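Local structure of peptidoglycan-N-acetylmuramic acid deacetylase PdaC (Bacillus subtilis subsp. subtilis str. 168, 6H8N) at residues W127-N138 with R154-S165. The protein removes acetyl groups from N-acetylmuramic acid residues of peptidoglycan, which confers resistance to lysozyme, and also deacetylates chitin oligomers. The protein carries 1 engineered substitution. Sequence-based numbering, arbitrary orientation. Where two conformers were deposited one is given.
Sequences WDVDPEDWKDRN and RTILIHDIYRTS. With PO4 (phosphate ion), chain D.
Leu157 lays its CD2 methyl over one face of the Trp127 indole, 3.7 Å from the centroid of the six-membered ring, a CH-pi contact beside the bound phosphate. Next along, Asp128 bends its carboxylate back to the strand, where OD2 takes the Thr155 N-H on its anti lone pair at 2.9 Å; a water links that same oxygen to Thr155 OG1. Thr155 O in turn accepts from both Asp128 N and Val129 N. Val129 O receives Leu157 N almost head-on (N-O 2.9 Å), and a single beta bridge pairs Val129 with Ile156 of strand 155-159. This strand belongs to the parallel sheet of the NodB-type polysaccharide deacetylase domain, and His159, near its end, is the probable proton donor beside the zinc site. Asp133 illustrates how a second-shell carboxylate positions such a histidine: chi1 of 62° brings the group toward the strand end. His159 ND1 donates to Asp133 OD1 on the syn side, slightly out of the carboxylate plane, at 2.6 Å. Asp133 OD2 takes His159 N on its syn lone pair, whereas Ser165 OG reaches that oxygen from above the plane. As in related enzymes, Asp133 probably raises this histidine's pKa. His159 NE2 donates nearly straight to phosphate O2. Trp134 turns an edge toward the imidazole face, planes 79° apart. Tyr162 CE1 lies over the Arg137 guanidinium, 3.5 Å from Arg137 CZ, the planes tilted by 33°; Thr164 CG2 packs against Arg137 O.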
ATOM      1  N   TRP A 127      -6.409   4.810  -3.508  1.00 10.53           N
ATOM      2  CA  TRP A 127      -5.528   4.616  -4.658  1.00  9.86           C
ATOM      3  C   TRP A 127      -6.082   5.377  -5.858  1.00 10.36           C
ATOM      4  O   TRP A 127      -7.249   5.786  -5.877  1.00 10.92           O
ATOM      5  CB  TRP A 127      -5.385   3.131  -4.996  1.00  9.73           C
ATOM      6  CG  TRP A 127      -6.698   2.507  -5.261  1.00  9.63           C
ATOM      7  CD1 TRP A 127      -7.358   2.486  -6.452  1.00 10.79           C
ATOM      8  CD2 TRP A 127      -7.554   1.859  -4.314  1.00  9.25           C
ATOM      9  NE1 TRP A 127      -8.570   1.868  -6.309  1.00 10.72           N
ATOM     10  CE2 TRP A 127      -8.722   1.472  -5.003  1.00  9.79           C
ATOM     11  CE3 TRP A 127      -7.447   1.558  -2.952  1.00 10.30           C
ATOM     12  CZ2 TRP A 127      -9.777   0.808  -4.370  1.00 10.91           C
ATOM     13  CZ3 TRP A 127      -8.482   0.896  -2.338  1.00 11.16           C
ATOM     14  CH2 TRP A 127      -9.642   0.525  -3.049  1.00 10.39           C
ATOM     15  N   ASP A 128      -5.233   5.526  -6.878  1.00 10.19           N
ATOM     16  CA  ASP A 128      -5.574   6.205  -8.137  1.00 11.36           C
ATOM     17  C   ASP A 128      -5.687   5.258  -9.321  1.00 11.14           C
ATOM     18  O   ASP A 128      -6.408   5.564 -10.280  1.00 12.42           O
ATOM     19  CB  ASP A 128      -4.483   7.222  -8.524  1.00 13.48           C
ATOM     20  CG  ASP A 128      -4.277   8.274  -7.503  1.00 15.25           C
ATOM     21  OD1 ASP A 128      -5.250   8.972  -7.150  1.00 18.00           O
ATOM     22  OD2 ASP A 128      -3.140   8.425  -7.053  1.00 15.36           O
ATOM     23  N   VAL A 129      -4.937   4.167  -9.323  1.00  9.10           N
ATOM     24  CA  VAL A 129      -4.810   3.279 -10.471  1.00  9.86           C
ATOM     25  C   VAL A 129      -5.065   1.864  -9.986  1.00 10.22           C
ATOM     26  O   VAL A 129      -4.394   1.390  -9.066  1.00 11.68           O
ATOM     27  CB  VAL A 129      -3.408   3.380 -11.089  1.00 10.19           C
ATOM     28  CG1 VAL A 129      -3.235   2.330 -12.168  1.00 12.80           C
ATOM     29  CG2 VAL A 129      -3.144   4.766 -11.644  1.00 13.01           C
ATOM     30  N   ASP A 130      -6.023   1.188 -10.608  1.00 10.61           N
ATOM     31  CA  ASP A 130      -6.441  -0.147 -10.189  1.00  9.72           C
ATOM     32  C   ASP A 130      -6.596  -1.010 -11.439  1.00 10.12           C
ATOM     33  O   ASP A 130      -7.604  -0.888 -12.160  1.00 12.10           O
ATOM     34  CB  ASP A 130      -7.743  -0.078  -9.395  1.00 11.14           C
ATOM     35  CG  ASP A 130      -8.254  -1.434  -8.968  1.00 11.40           C
ATOM     36  OD1 ASP A 130      -7.588  -2.470  -9.207  1.00 11.55           O
ATOM     37  OD2 ASP A 130      -9.359  -1.446  -8.366  1.00 12.84           O
ATOM     38  N   PRO A 131      -5.633  -1.878 -11.739  1.00  9.84           N
ATOM     39  CA  PRO A 131      -5.753  -2.742 -12.923  1.00 10.60           C
ATOM     40  C   PRO A 131      -6.704  -3.904 -12.743  1.00 11.98           C
ATOM     41  O   PRO A 131      -6.801  -4.749 -13.639  1.00 13.35           O
ATOM     42  CB  PRO A 131      -4.322  -3.250 -13.105  1.00 12.38           C
ATOM     43  CG  PRO A 131      -3.797  -3.318 -11.690  1.00 11.47           C
ATOM     44  CD  PRO A 131      -4.377  -2.124 -10.999  1.00 10.85           C
ATOM     45  N   GLU A 132      -7.364  -4.005 -11.605  1.00 10.96           N
ATOM     46  CA  GLU A 132      -8.315  -5.070 -11.341  1.00 11.29           C
ATOM     47  C   GLU A 132      -7.675  -6.443 -11.547  1.00 12.09           C
ATOM     48  O   GLU A 132      -8.178  -7.305 -12.278  1.00 11.89           O
ATOM     49  CB  GLU A 132      -9.572  -4.888 -12.189  1.00 14.36           C
ATOM     50  CG  GLU A 132     -10.214  -3.521 -12.011  1.00 17.65           C
ATOM     51  CD  GLU A 132     -11.589  -3.430 -12.633  1.00 25.69           C
ATOM     52  OE1 GLU A 132     -11.693  -3.433 -13.881  1.00 28.87           O
ATOM     53  OE2 GLU A 132     -12.570  -3.364 -11.877  1.00 23.00           O
ATOM     54  N   ASP A 133      -6.541  -6.659 -10.879  1.00 11.67           N
ATOM     55  CA  ASP A 133      -5.799  -7.906 -11.039  1.00 10.64           C
ATOM     56  C   ASP A 133      -6.530  -9.113 -10.465  1.00 11.59           C
ATOM     57  O   ASP A 133      -6.141 -10.249 -10.763  1.00 13.57           O
ATOM     58  CB  ASP A 133      -4.393  -7.764 -10.449  1.00 11.01           C
ATOM     59  CG  ASP A 133      -4.401  -7.491  -8.962  1.00 11.19           C
ATOM     60  OD1 ASP A 133      -5.494  -7.358  -8.372  1.00 16.47           O
ATOM     61  OD2 ASP A 133      -3.334  -7.479  -8.361  1.00 11.69           O
ATOM     62  N   TRP A 134      -7.593  -8.898  -9.677  1.00 12.20           N
ATOM     63  CA  TRP A 134      -8.457  -9.984  -9.223  1.00 14.30           C
ATOM     64  C   TRP A 134      -9.368 -10.462 -10.347  1.00 13.02           C
ATOM     65  O   TRP A 134      -9.828 -11.612 -10.325  1.00 15.57           O
ATOM     66  CB  TRP A 134      -9.308  -9.520  -8.022  1.00 15.55           C
ATOM     67  CG  TRP A 134     -10.142  -8.320  -8.324  1.00 13.88           C
ATOM     68  CD1 TRP A 134      -9.807  -6.994  -8.112  1.00 15.14           C
ATOM     69  CD2 TRP A 134     -11.439  -8.298  -8.929  1.00 14.91           C
ATOM     70  NE1 TRP A 134     -10.804  -6.178  -8.569  1.00 14.85           N
ATOM     71  CE2 TRP A 134     -11.826  -6.945  -9.061  1.00 16.78           C
ATOM     72  CE3 TRP A 134     -12.321  -9.294  -9.375  1.00 15.83           C
ATOM     73  CZ2 TRP A 134     -13.052  -6.571  -9.612  1.00 16.32           C
ATOM     74  CZ3 TRP A 134     -13.527  -8.912  -9.912  1.00 19.08           C
ATOM     75  CH2 TRP A 134     -13.880  -7.567 -10.035  1.00 17.58           C
ATOM     76  N   LYS A 135      -9.656  -9.585 -11.298  1.00 13.19           N
ATOM     77  CA  LYS A 135     -10.588  -9.849 -12.383  1.00 13.41           C
ATOM     78  C   LYS A 135      -9.862 -10.367 -13.616  1.00 16.19           C
ATOM     79  O   LYS A 135     -10.273 -11.369 -14.212  1.00 19.51           O
ATOM     80  CB  LYS A 135     -11.327  -8.558 -12.731  1.00 14.72           C
ATOM     81  CG  LYS A 135     -12.372  -8.699 -13.839  1.00 20.53           C
ATOM     82  CD  LYS A 135     -13.133  -7.382 -13.994  1.00 29.10           C
ATOM     83  CE  LYS A 135     -14.067  -7.382 -15.200  1.00 40.52           C
ATOM     84  NZ  LYS A 135     -14.892  -6.134 -15.258  1.00 49.51           N
ATOM     85  N   ASP A 136      -8.780  -9.704 -13.992  1.00 14.76           N
ATOM     86  CA  ASP A 136      -7.962 -10.083 -15.143  1.00 16.97           C
ATOM     87  C   ASP A 136      -6.653 -10.647 -14.592  1.00 14.30           C
ATOM     88  O   ASP A 136      -5.669  -9.930 -14.413  1.00 13.91           O
ATOM     89  CB  ASP A 136      -7.754  -8.874 -16.031  1.00 21.39           C
ATOM     90  CG  ASP A 136      -9.069  -8.295 -16.538  1.00 24.06           C
ATOM     91  OD1 ASP A 136     -10.006  -9.085 -16.769  1.00 34.02           O
ATOM     92  OD2 ASP A 136      -9.134  -7.062 -16.719  1.00 37.23           O
ATOM     93  N   ARG A 137      -6.667 -11.933 -14.279  1.00 13.97           N
ATOM     94  CA  ARG A 137      -5.528 -12.585 -13.644  1.00 14.10           C
ATOM     95  C   ARG A 137      -4.564 -13.043 -14.731  1.00 13.95           C
ATOM     96  O   ARG A 137      -4.414 -14.225 -15.040  1.00 14.96           O
ATOM     97  CB  ARG A 137      -5.992 -13.726 -12.755  1.00 17.18           C
ATOM     98  CG  ARG A 137      -6.970 -13.285 -11.694  1.00 17.02           C
ATOM     99  CD  ARG A 137      -7.141 -14.358 -10.682  1.00 20.98           C
ATOM    100  NE  ARG A 137      -8.233 -14.033  -9.778  1.00 18.35           N
ATOM    101  CZ  ARG A 137      -8.602 -14.806  -8.774  1.00 19.48           C
ATOM    102  NH1 ARG A 137      -9.615 -14.437  -8.011  1.00 19.65           N
ATOM    103  NH2 ARG A 137      -7.962 -15.946  -8.546  1.00 24.34           N
ATOM    104  N   ASN A 138      -3.894 -12.051 -15.302  1.00 12.35           N
ATOM    105  CA  ASN A 138      -3.089 -12.232 -16.498  1.00 11.14           C
ATOM    106  C   ASN A 138      -1.974 -11.201 -16.420  1.00 10.30           C
ATOM    107  O   ASN A 138      -2.243  -9.998 -16.369  1.00 10.34           O
ATOM    108  CB  ASN A 138      -3.962 -12.025 -17.742  1.00 11.96           C
ATOM    109  CG  ASN A 138      -3.180 -12.138 -19.014  1.00 12.75           C
ATOM    110  OD1 ASN A 138      -2.668 -11.157 -19.527  1.00 13.24           O
ATOM    111  ND2 ASN A 138      -3.098 -13.348 -19.545  1.00 16.23           N
ATOM    112  N   ARG A 154       1.139   9.291  -8.469  1.00 10.13           N
ATOM    113  CA  ARG A 154       0.006   8.384  -8.426  0.62 10.21           C
ATOM    114  C   ARG A 154       0.260   7.234  -7.459  1.00  9.40           C
ATOM    115  O   ARG A 154       1.403   6.910  -7.118  1.00 10.02           O
ATOM    116  CB  ARG A 154      -0.315   7.851  -9.822  0.62  9.11           C
ATOM    117  CG  ARG A 154      -0.740   8.971 -10.747  0.62 10.68           C
ATOM    118  CD  ARG A 154      -1.287   8.456 -12.054  0.62 10.35           C
ATOM    119  NE  ARG A 154      -1.878   9.560 -12.781  0.62 11.91           N
ATOM    120  CZ  ARG A 154      -1.626   9.889 -14.038  0.62 12.62           C
ATOM    121  NH1 ARG A 154      -2.243  10.948 -14.515  0.62 11.31           N
ATOM    122  NH2 ARG A 154      -0.790   9.191 -14.798  0.62 14.57           N
ATOM    123  N   THR A 155      -0.834   6.627  -7.029  1.00  9.35           N
ATOM    124  CA  THR A 155      -0.843   5.476  -6.138  1.00  9.14           C
ATOM    125  C   THR A 155      -1.494   4.311  -6.869  1.00  9.17           C
ATOM    126  O   THR A 155      -2.642   4.422  -7.327  1.00 10.36           O
ATOM    127  CB  THR A 155      -1.607   5.822  -4.862  1.00 10.31           C
ATOM    128  OG1 THR A 155      -0.946   6.916  -4.224  1.00 10.75           O
ATOM    129  CG2 THR A 155      -1.654   4.649  -3.899  1.00 10.97           C
ATOM    130  N   ILE A 156      -0.767   3.200  -6.969  1.00  8.55           N
ATOM    131  CA  ILE A 156      -1.188   2.014  -7.712  0.57  8.74           C
ATOM    132  C   ILE A 156      -1.632   0.950  -6.725  1.00  9.56           C
ATOM    133  O   ILE A 156      -0.962   0.722  -5.712  1.00  9.87           O
ATOM    134  CB  ILE A 156      -0.029   1.477  -8.575  0.57  9.30           C
ATOM    135  CG1 ILE A 156       0.387   2.512  -9.626  0.57 11.25           C
ATOM    136  CG2 ILE A 156      -0.415   0.175  -9.248  0.57 12.13           C
ATOM    137  CD1 ILE A 156       1.757   2.271 -10.229  0.57 11.65           C
ATOM    138  N   LEU A 157      -2.732   0.261  -7.037  1.00  8.60           N
ATOM    139  CA  LEU A 157      -3.228  -0.877  -6.254  1.00  8.63           C
ATOM    140  C   LEU A 157      -2.964  -2.193  -6.970  1.00  8.94           C
ATOM    141  O   LEU A 157      -3.458  -2.409  -8.082  1.00 10.55           O
ATOM    142  CB  LEU A 157      -4.726  -0.726  -6.009  1.00  9.54           C
ATOM    143  CG  LEU A 157      -5.479  -1.930  -5.433  1.00  9.38           C
ATOM    144  CD1 LEU A 157      -4.899  -2.314  -4.077  1.00  9.43           C
ATOM    145  CD2 LEU A 157      -6.974  -1.646  -5.353  1.00 10.41           C
ATOM    146  N   ILE A 158      -2.226  -3.088  -6.318  1.00  8.99           N
ATOM    147  CA  ILE A 158      -2.056  -4.477  -6.734  1.00  8.85           C
ATOM    148  C   ILE A 158      -2.413  -5.346  -5.534  1.00  8.32           C
ATOM    149  O   ILE A 158      -2.205  -4.943  -4.382  1.00  9.06           O
ATOM    150  CB  ILE A 158      -0.589  -4.712  -7.172  1.00  9.49           C
ATOM    151  CG1 ILE A 158      -0.274  -3.855  -8.405  1.00 11.36           C
ATOM    152  CG2 ILE A 158      -0.297  -6.193  -7.414  1.00 10.89           C
ATOM    153  CD1 ILE A 158       1.174  -3.804  -8.795  1.00 21.74           C
ATOM    154  N   HIS A 159      -2.970  -6.528  -5.773  1.00  9.04           N
ATOM    155  CA  HIS A 159      -3.304  -7.442  -4.679  1.00  8.65           C
ATOM    156  C   HIS A 159      -2.243  -8.533  -4.618  1.00  9.52           C
ATOM    157  O   HIS A 159      -2.136  -9.341  -5.541  1.00 11.09           O
ATOM    158  CB  HIS A 159      -4.716  -7.994  -4.885  1.00  9.37           C
ATOM    159  CG  HIS A 159      -5.750  -6.909  -4.950  1.00  9.17           C
ATOM    160  ND1 HIS A 159      -6.069  -6.243  -6.117  1.00 10.06           N
ATOM    161  CD2 HIS A 159      -6.480  -6.307  -3.976  1.00 10.39           C
ATOM    162  CE1 HIS A 159      -6.969  -5.307  -5.864  1.00 10.03           C
ATOM    163  NE2 HIS A 159      -7.232  -5.324  -4.571  1.00 10.53           N
ATOM    164  N   ASP A 160      -1.444  -8.567  -3.540  1.00 10.59           N
ATOM    165  CA  ASP A 160      -0.231  -9.407  -3.495  1.00 11.21           C
ATOM    166  C   ASP A 160      -0.509 -10.829  -3.055  1.00 12.80           C
ATOM    167  O   ASP A 160       0.286 -11.403  -2.305  1.00 16.56           O
ATOM    168  CB  ASP A 160       0.908  -8.785  -2.661  1.00 12.50           C
ATOM    169  CG  ASP A 160       0.557  -8.573  -1.192  1.00 14.32           C
ATOM    170  OD1 ASP A 160      -0.506  -7.998  -0.916  1.00 13.16           O
ATOM    171  OD2 ASP A 160       1.398  -8.950  -0.315  1.00 13.83           O
ATOM    172  N   ILE A 161      -1.604 -11.422  -3.522  1.00 11.90           N
ATOM    173  CA  ILE A 161      -1.974 -12.792  -3.194  1.00 12.56           C
ATOM    174  C   ILE A 161      -2.071 -13.689  -4.422  1.00 14.20           C
ATOM    175  O   ILE A 161      -2.390 -14.873  -4.282  1.00 16.07           O
ATOM    176  CB  ILE A 161      -3.284 -12.826  -2.383  1.00 13.56           C
ATOM    177  CG1 ILE A 161      -4.430 -12.173  -3.151  1.00 13.76           C
ATOM    178  CG2 ILE A 161      -3.058 -12.129  -1.044  1.00 15.33           C
ATOM    179  CD1 ILE A 161      -5.793 -12.445  -2.533  1.00 15.11           C
ATOM    180  N   TYR A 162      -1.842 -13.161  -5.618  1.00 12.68           N
ATOM    181  CA  TYR A 162      -1.956 -13.925  -6.852  1.00 14.32           C
ATOM    182  C   TYR A 162      -0.600 -14.023  -7.538  1.00 11.80           C
ATOM    183  O   TYR A 162       0.141 -13.038  -7.613  1.00 12.41           O
ATOM    184  CB  TYR A 162      -2.938 -13.264  -7.815  1.00 13.80           C
ATOM    185  CG  TYR A 162      -4.305 -13.014  -7.215  1.00 12.80           C
ATOM    186  CD1 TYR A 162      -5.101 -14.065  -6.788  1.00 14.80           C
ATOM    187  CD2 TYR A 162      -4.798 -11.723  -7.082  1.00 13.22           C
ATOM    188  CE1 TYR A 162      -6.364 -13.831  -6.247  1.00 17.41           C
ATOM    189  CE2 TYR A 162      -6.055 -11.486  -6.540  1.00 14.46           C
ATOM    190  CZ  TYR A 162      -6.826 -12.543  -6.123  1.00 15.08           C
ATOM    191  OH  TYR A 162      -8.066 -12.287  -5.585  1.00 17.45           O
ATOM    192  N   ARG A 163      -0.303 -15.204  -8.083  1.00 12.85           N
ATOM    193  CA  ARG A 163       0.941 -15.387  -8.821  1.00 13.00           C
ATOM    194  C   ARG A 163       1.074 -14.377  -9.958  1.00 11.93           C
ATOM    195  O   ARG A 163       2.156 -13.809 -10.167  1.00 11.43           O
ATOM    196  CB  ARG A 163       1.006 -16.819  -9.348  1.00 14.98           C
ATOM    197  CG  ARG A 163       2.208 -17.126 -10.229  1.00 25.67           C
ATOM    198  CD  ARG A 163       3.219 -18.021  -9.523  1.00 35.46           C
ATOM    199  NE  ARG A 163       3.615 -17.502  -8.214  1.00 36.45           N
ATOM    200  CZ  ARG A 163       4.360 -16.415  -8.029  1.00 39.48           C
ATOM    201  NH1 ARG A 163       4.682 -16.021  -6.798  1.00 28.26           N
ATOM    202  NH2 ARG A 163       4.779 -15.713  -9.071  1.00 34.32           N
ATOM    203  N   THR A 164       0.005 -14.163 -10.730  1.00 11.31           N
ATOM    204  CA  THR A 164       0.071 -13.219 -11.841  1.00 11.87           C
ATOM    205  C   THR A 164       0.318 -11.802 -11.352  1.00 10.42           C
ATOM    206  O   THR A 164       0.924 -11.000 -12.068  1.00 10.70           O
ATOM    207  CB  THR A 164      -1.186 -13.289 -12.724  1.00 11.48           C
ATOM    208  OG1 THR A 164      -2.359 -13.409 -11.916  1.00 12.67           O
ATOM    209  CG2 THR A 164      -1.132 -14.479 -13.666  1.00 14.22           C
ATOM    210  N   SER A 165      -0.175 -11.458 -10.165  1.00 10.37           N
ATOM    211  CA  SER A 165       0.066 -10.137  -9.588  1.00  9.62           C
ATOM    212  C   SER A 165       1.517  -9.972  -9.168  1.00 10.17           C
ATOM    213  O   SER A 165       2.106  -8.912  -9.382  1.00 10.75           O
ATOM    214  CB  SER A 165      -0.868  -9.916  -8.399  1.00 10.50           C
ATOM    215  OG  SER A 165      -2.198  -9.840  -8.844  1.00 12.00           O
TER
HETATM  216  P   PO4 D 502      -9.647  -4.651  -2.230  1.00  9.56           P
HETATM  217  O1  PO4 D 502     -10.793  -5.377  -2.986  1.00 10.79           O
HETATM  218  O2  PO4 D 502      -8.952  -3.742  -3.229  1.00 10.13           O
HETATM  219  O3  PO4 D 502      -8.669  -5.703  -1.826  1.00  9.92           O
HETATM  220  O4  PO4 D 502     -10.220  -3.944  -1.043  1.00 10.33           O
HETATM  221  O   HOH W   1      -1.515   9.393  -5.199  1.00 15.21           O
HETATM  222  O   HOH W   2      -5.673  -4.393  -8.772  1.00 14.14           O
HETATM  223  O   HOH W   3      -3.568 -11.397 -10.706  1.00 12.22           O